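Local coordinates for 70 kDa protein (Xanthomonas sp., PDB 4B2N) that oxidatively cleaves natural rubber as a processive dioxygenase that carries two covalently bound c-type hemes, at residues V68-P73 with L490-W495; N79-R84 with N453-S458; E265-A270 with A328-E333; N310-M315 with S447-Y452. One frame throughout, in Å; residues are numbered along the deposited sequence.

Contact 1 (V68-P73 with L490-W495)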
# COMPACT_ATOMS: atom_id res chain seq x y z
N VAL A 68 10.33 -15.60 4.46
CA VAL A 68 11.43 -16.22 3.74
C VAL A 68 12.65 -15.33 3.87
O VAL A 68 12.61 -14.13 3.51
CB VAL A 68 11.14 -16.43 2.21
CG1 VAL A 68 12.42 -16.95 1.53
CG2 VAL A 68 10.03 -17.43 2.07
N ASP A 69 13.73 -15.91 4.35
CA ASP A 69 14.94 -15.16 4.62
C ASP A 69 15.75 -15.15 3.33
O ASP A 69 16.26 -16.17 2.91
CB ASP A 69 15.68 -15.79 5.81
CG ASP A 69 16.98 -15.05 6.14
OD1 ASP A 69 17.41 -14.15 5.37
OD2 ASP A 69 17.61 -15.41 7.14
N LEU A 70 15.82 -13.99 2.65
CA LEU A 70 16.61 -13.90 1.42
C LEU A 70 18.09 -13.63 1.66
O LEU A 70 18.95 -13.84 0.75
CB LEU A 70 16.08 -12.73 0.51
CG LEU A 70 14.59 -12.98 0.22
CD1 LEU A 70 13.96 -11.72 -0.39
CD2 LEU A 70 14.39 -14.26 -0.64
N HIS A 71 18.40 -13.11 2.86
CA HIS A 71 19.80 -12.78 3.23
C HIS A 71 20.63 -14.00 3.49
O HIS A 71 21.76 -14.08 3.05
CB HIS A 71 19.83 -11.75 4.38
CG HIS A 71 19.40 -10.38 3.94
ND1 HIS A 71 18.10 -10.09 3.65
CD2 HIS A 71 20.14 -9.27 3.59
CE1 HIS A 71 18.05 -8.82 3.19
NE2 HIS A 71 19.29 -8.32 3.21
N ASN A 72 20.04 -14.98 4.13
CA ASN A 72 20.67 -16.28 4.35
C ASN A 72 19.64 -17.29 3.86
O ASN A 72 18.90 -17.87 4.69
CB ASN A 72 21.05 -16.37 5.85
CG ASN A 72 22.27 -15.53 6.14
OD1 ASN A 72 23.38 -15.93 5.79
ND2 ASN A 72 22.08 -14.32 6.64
N PRO A 73 19.55 -17.45 2.51
CA PRO A 73 18.43 -18.23 1.89
C PRO A 73 18.59 -19.73 2.09
O PRO A 73 19.70 -20.21 2.37
CB PRO A 73 18.49 -17.84 0.41
CG PRO A 73 19.95 -17.57 0.19
CD PRO A 73 20.48 -16.93 1.49
N LEU A 490 15.85 -19.40 -11.40
CA LEU A 490 14.82 -18.99 -10.46
C LEU A 490 15.43 -18.41 -9.18
O LEU A 490 16.46 -18.86 -8.73
CB LEU A 490 13.94 -20.13 -10.08
CG LEU A 490 13.32 -20.88 -11.25
CD1 LEU A 490 12.26 -21.77 -10.66
CD2 LEU A 490 12.67 -19.99 -12.28
N GLY A 491 14.76 -17.43 -8.58
CA GLY A 491 15.22 -16.94 -7.27
C GLY A 491 14.31 -17.38 -6.14
O GLY A 491 13.22 -17.93 -6.40
N PRO A 492 14.69 -17.05 -4.89
CA PRO A 492 13.92 -17.52 -3.72
C PRO A 492 12.74 -16.59 -3.41
O PRO A 492 11.83 -17.04 -2.71
CB PRO A 492 14.98 -17.56 -2.62
CG PRO A 492 15.92 -16.43 -3.00
CD PRO A 492 15.99 -16.49 -4.48
N ASN A 493 12.72 -15.37 -3.96
CA ASN A 493 11.66 -14.36 -3.67
C ASN A 493 10.51 -14.52 -4.61
O ASN A 493 10.13 -13.64 -5.41
CB ASN A 493 12.20 -12.91 -3.69
CG ASN A 493 11.16 -11.89 -3.25
OD1 ASN A 493 10.39 -12.11 -2.28
ND2 ASN A 493 11.04 -10.79 -4.02
N ILE A 494 9.91 -15.69 -4.48
CA ILE A 494 8.87 -16.21 -5.34
C ILE A 494 7.59 -15.43 -5.10
O ILE A 494 7.19 -15.25 -3.94
CB ILE A 494 8.55 -17.68 -4.88
CG1 ILE A 494 9.73 -18.57 -5.19
CG2 ILE A 494 7.32 -18.20 -5.60
CD1 ILE A 494 10.19 -18.41 -6.64
N TRP A 495 6.87 -15.06 -6.17
CA TRP A 495 5.51 -14.53 -6.01
C TRP A 495 4.58 -15.71 -5.76
O TRP A 495 4.31 -16.45 -6.69
CB TRP A 495 5.08 -13.84 -7.29
CG TRP A 495 3.81 -13.03 -7.04
CD1 TRP A 495 2.50 -13.50 -6.76
CD2 TRP A 495 3.73 -11.57 -6.91
NE1 TRP A 495 1.66 -12.44 -6.50
CE2 TRP A 495 2.33 -11.26 -6.56
CE3 TRP A 495 4.65 -10.51 -7.04
CZ2 TRP A 495 1.90 -9.97 -6.38
CZ3 TRP A 495 4.19 -9.19 -6.82
CH2 TRP A 495 2.85 -8.93 -6.53
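Leu-70 and Pro-492 meet through carbon alone, and this apolar touch carries the contact. A chi1 of -57° sets CG of Leu-70 beside the backbone N, and the two methyls branching from it reach different residues: CD2 lies 3.6 Å from Pro-492 CG, while CD1 rests 3.9 Å from Asn-493 CB. A branched leucine suits the spot because it can cover two consecutive residues at once. Pro-73 CB, 4.5 Å from Pro-492 CG, adds a looser apolar touch between two proline rings. No hydrogen bond joins the two segments.

The polar groups instead shape each loop from within. Asp-69 OD1 accepts from Asn-72 N at 3.0 Å, the N-H arriving from above the carboxylate plane. Leu-70 N and His-71 ND1 are both bound to Asp-309 OD2, which ties this loop to its surroundings. In the other segment, a weak 2.9 Å bond from Ile-494 N to Pro-492 O folds the chain tightly at Asn-493, whose ND2 is bound to Trp-450 O.

The arrangement is one of loop-on-loop packing between an Asx motif at Asp-69 and an inverse gamma turn centred on Asn-493, whose side chain lies about 12 Å from a heme c.

Contact 2 (N79-R84 with N453-S458)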
# COMPACT_ATOMS: atom_id res chain seq x y z
N ASN A 79 24.20 -16.78 -0.68
CA ASN A 79 24.10 -15.47 -0.11
C ASN A 79 24.84 -14.54 -1.04
O ASN A 79 26.05 -14.71 -1.23
CB ASN A 79 24.74 -15.47 1.25
CG ASN A 79 24.84 -14.08 1.84
OD1 ASN A 79 24.17 -13.16 1.40
ND2 ASN A 79 25.64 -13.94 2.85
N ARG A 80 24.13 -13.54 -1.59
CA ARG A 80 24.84 -12.43 -2.26
C ARG A 80 24.37 -11.02 -1.82
O ARG A 80 24.71 -10.02 -2.49
CB ARG A 80 24.70 -12.47 -3.80
CG ARG A 80 25.48 -13.56 -4.54
CD ARG A 80 25.47 -13.35 -6.06
NE ARG A 80 26.45 -14.26 -6.70
CZ ARG A 80 26.13 -15.48 -7.08
NH1 ARG A 80 24.90 -15.95 -6.91
NH2 ARG A 80 27.01 -16.26 -7.61
N LEU A 81 23.58 -10.93 -0.76
CA LEU A 81 23.10 -9.60 -0.25
C LEU A 81 24.01 -9.07 0.85
O LEU A 81 24.46 -9.88 1.71
CB LEU A 81 21.68 -9.74 0.33
CG LEU A 81 20.62 -10.22 -0.64
CD1 LEU A 81 19.23 -10.18 0.02
CD2 LEU A 81 20.71 -9.35 -1.89
N PRO A 82 24.25 -7.75 0.89
CA PRO A 82 24.91 -7.18 2.10
C PRO A 82 24.06 -7.57 3.33
O PRO A 82 22.86 -7.70 3.20
CB PRO A 82 24.78 -5.68 1.88
CG PRO A 82 24.60 -5.49 0.38
CD PRO A 82 23.84 -6.70 -0.09
N PRO A 83 24.70 -7.80 4.48
CA PRO A 83 24.00 -8.22 5.68
C PRO A 83 23.04 -7.13 6.12
O PRO A 83 23.29 -5.93 5.86
CB PRO A 83 25.10 -8.40 6.70
CG PRO A 83 26.30 -7.65 6.19
CD PRO A 83 26.16 -7.67 4.68
N ARG A 84 21.93 -7.53 6.74
CA ARG A 84 21.08 -6.60 7.39
C ARG A 84 21.82 -6.06 8.65
O ARG A 84 22.83 -6.65 9.11
CB ARG A 84 19.79 -7.34 7.84
CG ARG A 84 18.79 -7.62 6.71
CD ARG A 84 17.44 -8.10 7.28
NE ARG A 84 17.05 -7.18 8.38
CZ ARG A 84 16.51 -5.98 8.18
NH1 ARG A 84 16.22 -5.55 6.93
NH2 ARG A 84 16.29 -5.20 9.21
N ASN A 453 16.87 -13.62 -8.32
CA ASN A 453 17.51 -14.75 -8.99
C ASN A 453 19.02 -14.61 -8.97
O ASN A 453 19.70 -15.53 -9.31
CB ASN A 453 16.91 -15.08 -10.40
CG ASN A 453 17.49 -14.23 -11.54
OD1 ASN A 453 17.92 -13.08 -11.32
ND2 ASN A 453 17.44 -14.76 -12.77
N ASN A 454 19.54 -13.49 -8.52
CA ASN A 454 20.99 -13.43 -8.31
C ASN A 454 21.45 -14.35 -7.17
O ASN A 454 22.65 -14.61 -7.04
CB ASN A 454 21.47 -12.00 -8.09
CG ASN A 454 20.89 -11.38 -6.83
OD1 ASN A 454 21.63 -10.78 -6.04
ND2 ASN A 454 19.57 -11.52 -6.64
N LEU A 455 20.52 -14.86 -6.36
CA LEU A 455 20.84 -15.79 -5.30
C LEU A 455 20.81 -17.27 -5.76
O LEU A 455 21.00 -18.19 -4.95
CB LEU A 455 19.88 -15.61 -4.12
CG LEU A 455 19.73 -14.17 -3.67
CD1 LEU A 455 18.76 -14.17 -2.51
CD2 LEU A 455 21.11 -13.59 -3.26
N SER A 456 20.51 -17.48 -7.03
CA SER A 456 20.56 -18.84 -7.59
C SER A 456 22.00 -19.32 -7.65
O SER A 456 22.88 -18.52 -7.91
CB SER A 456 20.09 -18.79 -9.04
OG SER A 456 20.23 -20.08 -9.63
N PRO A 457 22.23 -20.62 -7.40
CA PRO A 457 23.63 -21.03 -7.55
C PRO A 457 24.10 -20.98 -9.01
O PRO A 457 25.31 -20.92 -9.27
CB PRO A 457 23.68 -22.44 -6.99
CG PRO A 457 22.24 -22.90 -6.96
CD PRO A 457 21.37 -21.67 -6.83
N SER A 458 23.15 -20.94 -9.95
CA SER A 458 23.42 -21.02 -11.39
C SER A 458 23.67 -19.65 -11.93
O SER A 458 24.01 -19.52 -13.08
CB SER A 458 22.20 -21.55 -12.17
OG SER A 458 21.49 -22.58 -11.52
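Arg-80 reaches over the short 3-10 segment 453-455 and delivers its guanidinium to the carbonyls at the end of that turn. NH1 donates to Asn-454 O at 2.6 Å, coming at the oxygen almost head-on (C=O...N 161°), with the N-H bent to 135°. The same nitrogen makes a long, weak bond of 3.4 Å to Ser-456 O, which lies at the guanidinium edge. One NH1 group thus serves two carbonyls, and its positive charge probably suits a place where two carbonyl oxygens converge. The side chain gets there with CG turned away from the carbonyl carbon, beside the backbone N (chi1 -72°), and the chain extended from CG to NE. Trp-459 also packs against it.

Each backbone is partly satisfied locally. Leu-81 N donates to Asn-79 OD1 at 3.2 Å, Ser-456 N to Asn-453 O at 3.1 Å, and Ser-458 N to Ser-456 OG at 3.1 Å. A backbone hydrogen bond between Leu-455 and Val-78 adds a further tie next to the contact.

Beneath the polar layer, Leu-455 CD2 sits 3.8 Å from Arg-80 CB and 4.3 Å from Leu-81 CG. Leucines suit this buried side, whereas arginine can send its charge back to the surface.

Two loops are thus joined by an arginine bonded to carbonyls at and just past a 3-10 segment, with an Asx turn at Asn-79 and an ST turn at Ser-456.

Contact 3 (E265-A270 with A328-E333)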
# COMPACT_ATOMS: atom_id res chain seq x y z
N GLU A 265 15.38 -9.50 -15.94
CA GLU A 265 16.63 -9.91 -15.32
C GLU A 265 17.55 -8.73 -15.05
O GLU A 265 18.35 -8.77 -14.11
CB GLU A 265 17.34 -10.91 -16.22
CG GLU A 265 16.63 -12.26 -16.35
CD GLU A 265 17.42 -13.12 -17.31
OE1 GLU A 265 17.19 -13.08 -18.55
OE2 GLU A 265 18.33 -13.80 -16.84
N THR A 266 17.46 -7.68 -15.88
CA THR A 266 18.44 -6.61 -15.80
C THR A 266 17.81 -5.24 -15.48
O THR A 266 18.51 -4.36 -15.04
CB THR A 266 19.20 -6.45 -17.13
OG1 THR A 266 18.33 -5.87 -18.11
CG2 THR A 266 19.72 -7.83 -17.60
N LEU A 267 16.49 -5.11 -15.65
CA LEU A 267 15.79 -3.86 -15.52
C LEU A 267 16.11 -2.85 -16.63
O LEU A 267 15.74 -1.69 -16.50
CB LEU A 267 15.91 -3.24 -14.07
CG LEU A 267 15.61 -4.20 -12.89
CD1 LEU A 267 15.73 -3.38 -11.55
CD2 LEU A 267 14.26 -4.84 -13.09
N THR A 268 16.73 -3.30 -17.73
CA THR A 268 16.80 -2.52 -18.93
C THR A 268 15.38 -2.20 -19.46
O THR A 268 14.47 -3.04 -19.43
CB THR A 268 17.53 -3.31 -20.05
OG1 THR A 268 18.82 -3.73 -19.57
CG2 THR A 268 17.70 -2.47 -21.26
N LEU A 269 15.18 -0.95 -19.84
CA LEU A 269 13.96 -0.58 -20.51
C LEU A 269 14.04 -1.17 -21.94
O LEU A 269 14.82 -0.74 -22.75
CB LEU A 269 13.82 0.95 -20.60
CG LEU A 269 12.62 1.52 -21.37
CD1 LEU A 269 11.31 1.03 -20.77
CD2 LEU A 269 12.63 3.06 -21.39
N ALA A 270 13.27 -2.19 -22.19
CA ALA A 270 13.33 -2.91 -23.46
C ALA A 270 11.98 -3.61 -23.60
O ALA A 270 11.82 -4.75 -23.19
CB ALA A 270 14.49 -3.93 -23.42
N ALA A 328 21.20 2.02 -12.49
CA ALA A 328 20.61 2.89 -11.51
C ALA A 328 19.40 2.20 -10.91
O ALA A 328 19.18 2.31 -9.69
CB ALA A 328 20.15 4.23 -12.13
N ARG A 329 18.57 1.55 -11.74
CA ARG A 329 17.32 0.95 -11.16
C ARG A 329 17.72 -0.11 -10.16
O ARG A 329 17.32 -0.02 -9.02
CB ARG A 329 16.40 0.34 -12.20
CG ARG A 329 15.81 1.28 -13.21
CD ARG A 329 15.00 0.56 -14.27
NE ARG A 329 14.32 1.62 -15.00
CZ ARG A 329 14.60 1.90 -16.28
NH1 ARG A 329 15.52 1.22 -16.94
NH2 ARG A 329 14.01 2.92 -16.87
N ARG A 330 18.52 -1.09 -10.57
CA ARG A 330 18.99 -2.14 -9.62
C ARG A 330 19.71 -1.51 -8.41
O ARG A 330 19.61 -1.99 -7.28
CB ARG A 330 19.98 -3.10 -10.31
CG ARG A 330 19.30 -3.98 -11.34
CD ARG A 330 20.18 -5.13 -11.78
NE ARG A 330 21.55 -4.73 -12.13
CZ ARG A 330 22.02 -4.66 -13.37
NH1 ARG A 330 21.23 -4.89 -14.40
NH2 ARG A 330 23.32 -4.38 -13.58
N GLY A 331 20.44 -0.42 -8.67
CA GLY A 331 21.28 0.23 -7.63
C GLY A 331 20.51 1.09 -6.61
O GLY A 331 21.11 1.56 -5.66
N LEU A 332 19.18 1.19 -6.75
CA LEU A 332 18.32 1.73 -5.69
C LEU A 332 18.22 0.80 -4.50
O LEU A 332 17.71 1.21 -3.46
CB LEU A 332 16.86 1.97 -6.16
CG LEU A 332 16.82 3.07 -7.21
CD1 LEU A 332 15.47 3.12 -7.91
CD2 LEU A 332 16.99 4.44 -6.59
N GLU A 333 18.68 -0.43 -4.63
CA GLU A 333 18.49 -1.43 -3.56
C GLU A 333 18.97 -1.01 -2.14
O GLU A 333 18.22 -1.21 -1.19
CB GLU A 333 19.11 -2.80 -3.96
CG GLU A 333 18.68 -3.91 -2.99
CD GLU A 333 19.05 -5.30 -3.54
OE1 GLU A 333 18.53 -5.65 -4.63
OE2 GLU A 333 19.92 -5.99 -2.91
O HOH W 1 17.10 1.12 -19.59
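Leu-267 points its side chain at two successive helical arginines and is gripped between their aliphatic portions. Its CD1 lies 3.6 Å from Arg-330 CG and 3.8 Å from Arg-329 CB, while its own CB rests 3.9 Å from Arg-329 CD. Arginine suits both positions: the methylenes pack on leucine, and the guanidinium tips go on to the loop's carbonyls.

The two tips work differently. Arg-329 runs extended along the loop, and its NH1 meets Leu-267 O at 3.0 Å, nearly along the C=O axis (160°). Arg-330 is bent at chi3 (-48°), which turns NH1 back onto Thr-266 O at 2.8 Å, in the carbonyl plane and on a lone pair. Adjacent carbonyls are thus taken by adjacent arginines. A water extends the grip of Arg-329, accepting from its NH1 at 3.1 Å and from Leu-269 N at 2.8 Å.

Outside the pair, Arg-329 NE and NH2 bind the carbonyls of Val-319 and Asn-321, so all three of its nitrogens donate to backbone oxygens. Arg-330 makes a cation-pi contact with Tyr-462.

This is a loop with a left-handed residue at Leu-267 (phi 69°), tied by arginine-to-carbonyl bonds to helix 326-331.

Contact 4 (N310-M315 with S447-Y452). With HEC (heme c), chain C.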
# COMPACT_ATOMS: atom_id res chain seq x y z
N ASN A 310 12.07 -8.98 1.57
CA ASN A 310 12.36 -8.51 0.24
C ASN A 310 12.08 -7.04 0.16
O ASN A 310 11.21 -6.55 0.82
CB ASN A 310 11.61 -9.30 -0.84
CG ASN A 310 10.60 -8.45 -1.59
OD1 ASN A 310 10.90 -7.90 -2.59
ND2 ASN A 310 9.37 -8.39 -1.07
N VAL A 311 12.88 -6.31 -0.62
CA VAL A 311 12.58 -4.91 -0.83
C VAL A 311 12.40 -4.60 -2.30
O VAL A 311 12.11 -3.44 -2.65
CB VAL A 311 13.67 -3.97 -0.25
CG1 VAL A 311 13.81 -4.26 1.23
CG2 VAL A 311 14.99 -4.16 -1.03
N HIS A 312 12.50 -5.62 -3.17
CA HIS A 312 12.32 -5.40 -4.65
C HIS A 312 10.93 -4.99 -4.93
O HIS A 312 10.66 -4.06 -5.73
CB HIS A 312 12.70 -6.65 -5.44
CG HIS A 312 14.17 -6.85 -5.50
ND1 HIS A 312 14.75 -7.66 -6.39
CD2 HIS A 312 15.20 -6.28 -4.73
CE1 HIS A 312 16.11 -7.65 -6.20
NE2 HIS A 312 16.39 -6.78 -5.22
N SER A 313 9.98 -5.62 -4.23
CA SER A 313 8.59 -5.11 -4.34
C SER A 313 8.49 -3.62 -3.92
O SER A 313 7.79 -2.79 -4.58
CB SER A 313 7.65 -5.97 -3.51
OG SER A 313 8.10 -5.98 -2.15
N GLU A 314 9.21 -3.23 -2.86
CA GLU A 314 9.10 -1.85 -2.35
C GLU A 314 9.71 -0.93 -3.38
O GLU A 314 9.35 0.26 -3.50
CB GLU A 314 9.90 -1.74 -1.03
CG GLU A 314 9.31 -2.62 0.07
CD GLU A 314 9.91 -2.37 1.44
OE1 GLU A 314 10.76 -1.42 1.58
OE2 GLU A 314 9.55 -3.17 2.37
N MET A 315 10.63 -1.50 -4.16
CA MET A 315 11.31 -0.74 -5.22
C MET A 315 10.56 -0.46 -6.50
O MET A 315 11.01 0.41 -7.28
CB MET A 315 12.63 -1.41 -5.57
CG MET A 315 13.74 -1.24 -4.55
SD MET A 315 15.07 -2.47 -4.81
CE MET A 315 15.86 -1.72 -6.18
N SER A 447 11.73 -15.96 -12.26
CA SER A 447 12.94 -16.26 -13.00
C SER A 447 13.76 -14.98 -13.25
O SER A 447 14.46 -14.92 -14.25
CB SER A 447 12.58 -16.92 -14.37
OG SER A 447 11.78 -16.01 -15.14
N GLY A 448 13.68 -13.96 -12.39
CA GLY A 448 14.53 -12.79 -12.68
C GLY A 448 14.90 -11.97 -11.46
O GLY A 448 14.79 -12.42 -10.31
N TRP A 449 15.22 -10.71 -11.69
CA TRP A 449 15.73 -9.85 -10.64
C TRP A 449 14.66 -9.67 -9.54
O TRP A 449 14.96 -9.67 -8.34
CB TRP A 449 16.14 -8.50 -11.33
CG TRP A 449 16.56 -7.46 -10.33
CD1 TRP A 449 17.84 -7.20 -9.84
CD2 TRP A 449 15.67 -6.53 -9.66
NE1 TRP A 449 17.81 -6.18 -8.91
CE2 TRP A 449 16.50 -5.72 -8.77
CE3 TRP A 449 14.26 -6.31 -9.66
CZ2 TRP A 449 15.95 -4.73 -7.93
CZ3 TRP A 449 13.73 -5.30 -8.87
CH2 TRP A 449 14.56 -4.54 -7.98
N TRP A 450 13.41 -9.57 -9.93
CA TRP A 450 12.35 -9.38 -8.96
C TRP A 450 12.35 -10.46 -7.91
O TRP A 450 12.13 -10.17 -6.71
CB TRP A 450 11.01 -9.31 -9.70
CG TRP A 450 11.01 -8.12 -10.59
CD1 TRP A 450 11.32 -8.08 -11.95
CD2 TRP A 450 10.77 -6.72 -10.19
NE1 TRP A 450 11.30 -6.77 -12.38
CE2 TRP A 450 10.98 -5.92 -11.36
CE3 TRP A 450 10.36 -6.11 -9.00
CZ2 TRP A 450 10.75 -4.52 -11.35
CZ3 TRP A 450 10.15 -4.76 -8.98
CH2 TRP A 450 10.37 -3.96 -10.13
N ALA A 451 12.66 -11.70 -8.33
CA ALA A 451 12.65 -12.82 -7.38
C ALA A 451 14.06 -12.99 -6.78
O ALA A 451 14.30 -14.01 -6.18
CB ALA A 451 12.14 -14.16 -8.03
N TYR A 452 14.95 -12.01 -6.94
CA TYR A 452 16.35 -12.14 -6.47
C TYR A 452 17.02 -13.41 -7.03
O TYR A 452 17.56 -14.27 -6.25
CB TYR A 452 16.42 -12.24 -4.93
CG TYR A 452 16.07 -11.03 -4.13
CD1 TYR A 452 14.74 -10.54 -4.07
CD2 TYR A 452 17.06 -10.36 -3.41
CE1 TYR A 452 14.41 -9.45 -3.26
CE2 TYR A 452 16.74 -9.26 -2.57
CZ TYR A 452 15.43 -8.83 -2.52
OH TYR A 452 15.16 -7.74 -1.75
FE HEC C . 3.23 1.25 -1.90
CHA HEC C . 2.09 -1.89 -0.92
CHB HEC C . 6.25 0.70 -0.18
CHC HEC C . 4.75 4.06 -3.41
CHD HEC C . 0.18 2.09 -3.05
NA HEC C . 4.01 -0.20 -0.87
C1A HEC C . 3.35 -1.37 -0.41
C2A HEC C . 4.09 -2.10 0.61
C3A HEC C . 5.30 -1.38 0.85
C4A HEC C . 5.21 -0.23 -0.05
CMA HEC C . 6.38 -1.71 1.86
CAA HEC C . 3.71 -3.40 1.36
CBA HEC C . 2.73 -2.99 2.46
CGA HEC C . 2.11 -4.19 3.16
O1A HEC C . 1.66 -5.20 2.52
O2A HEC C . 2.02 -4.05 4.39
NB HEC C . 5.10 2.08 -1.88
C1B HEC C . 6.15 1.82 -1.09
C2B HEC C . 7.32 2.66 -1.27
C3B HEC C . 6.89 3.62 -2.22
C4B HEC C . 5.51 3.23 -2.48
CMB HEC C . 8.59 2.43 -0.55
CAB HEC C . 7.66 4.73 -2.88
CBB HEC C . 8.75 4.31 -3.68
NC HEC C . 2.68 2.82 -2.99
C1C HEC C . 3.32 3.88 -3.59
C2C HEC C . 2.41 4.82 -4.28
C3C HEC C . 1.07 4.19 -4.18
C4C HEC C . 1.29 2.97 -3.40
CMC HEC C . 2.87 6.08 -5.00
CAC HEC C . -0.23 4.65 -4.74
CBC HEC C . -0.24 5.18 -6.03
ND HEC C . 1.47 0.25 -1.98
C1D HEC C . 0.34 0.75 -2.49
C2D HEC C . -0.77 -0.13 -2.40
C3D HEC C . -0.21 -1.29 -1.80
C4D HEC C . 1.20 -0.96 -1.59
CMD HEC C . -2.19 0.04 -2.82
CAD HEC C . -0.94 -2.57 -1.60
CBD HEC C . -0.84 -3.15 -3.06
CGD HEC C . -1.64 -4.43 -3.15
O1D HEC C . -2.77 -4.44 -3.71
O2D HEC C . -1.14 -5.44 -2.56
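His-312 lies sandwiched between two aromatic rings from the other segment. The six-membered ring of Trp-449 covers one face, centroids 3.5 Å apart and planes 7° from parallel; the ring of Tyr-452 covers the opposite face at 3.7 Å between centroids and 12°. A flat imidazole fits this slot while keeping both nitrogens at its rim for hydrogen bonds. ND1 donates to Trp-449 O at 2.8 Å, with that oxygen in the imidazole plane although the N-H comes from above the carbonyl plane. Tyr-452 N reaches the same oxygen from the carbonyl's other face, so one acceptor fastens both histidine and tyrosine.

Trp-449 has CG anti to its own N (chi1 174°), which carries the indole back over the histidine. Met-315 closes the indole's edge, CE lying 3.5 Å from Trp-449 CZ2, a Met-aromatic contact. On the other side, Tyr-452 OH accepts a nearly straight bond from Val-311 N at 2.9 Å, fixing the phenol against the start of helix 312-319.

Further out, Asn-310 shapes that start: its OD1 accepts from Ser-313 N at 3.0 Å, in plane and on a lone pair, the bond of an Asx motif; ND2 also donates to Ser-313 OG at 2.9 Å. Glu-314 on this helix touches methyl CMA of a heme c.

NE2 of His-312 is bonded to Glu-333 OE1. A carbonyl on one nitrogen, a carboxylate on the other and the pi faces of Trp-449 and Tyr-452 on either side are consistent with a histidine that leans toward the cationic form.

How the contacts relate
Contacts 2, 3 and 4 lie on the same side of the chain's centre, and contact 4 reaches a heme c through Glu-314. Contact 4 sits about 9 Å, centre to centre, from contact 1, 12 Å from contact 2 and 11 Å from contact 3; contacts 1 and 3, about 19 Å apart between centres, do not touch. Contacts 1 and 2 draw on the long loop between helices 27-32 and 88-104, closing it onto the segments around helix 467-481. Contacts 3 and 4 interleave along the chain through successive helices 312-319 and 326-331. Contacts 2 and 4 share the continuous run 447-458, where Asn-453 N probably bonds Gly-448 O. Segments distant in sequence thus form one packed region.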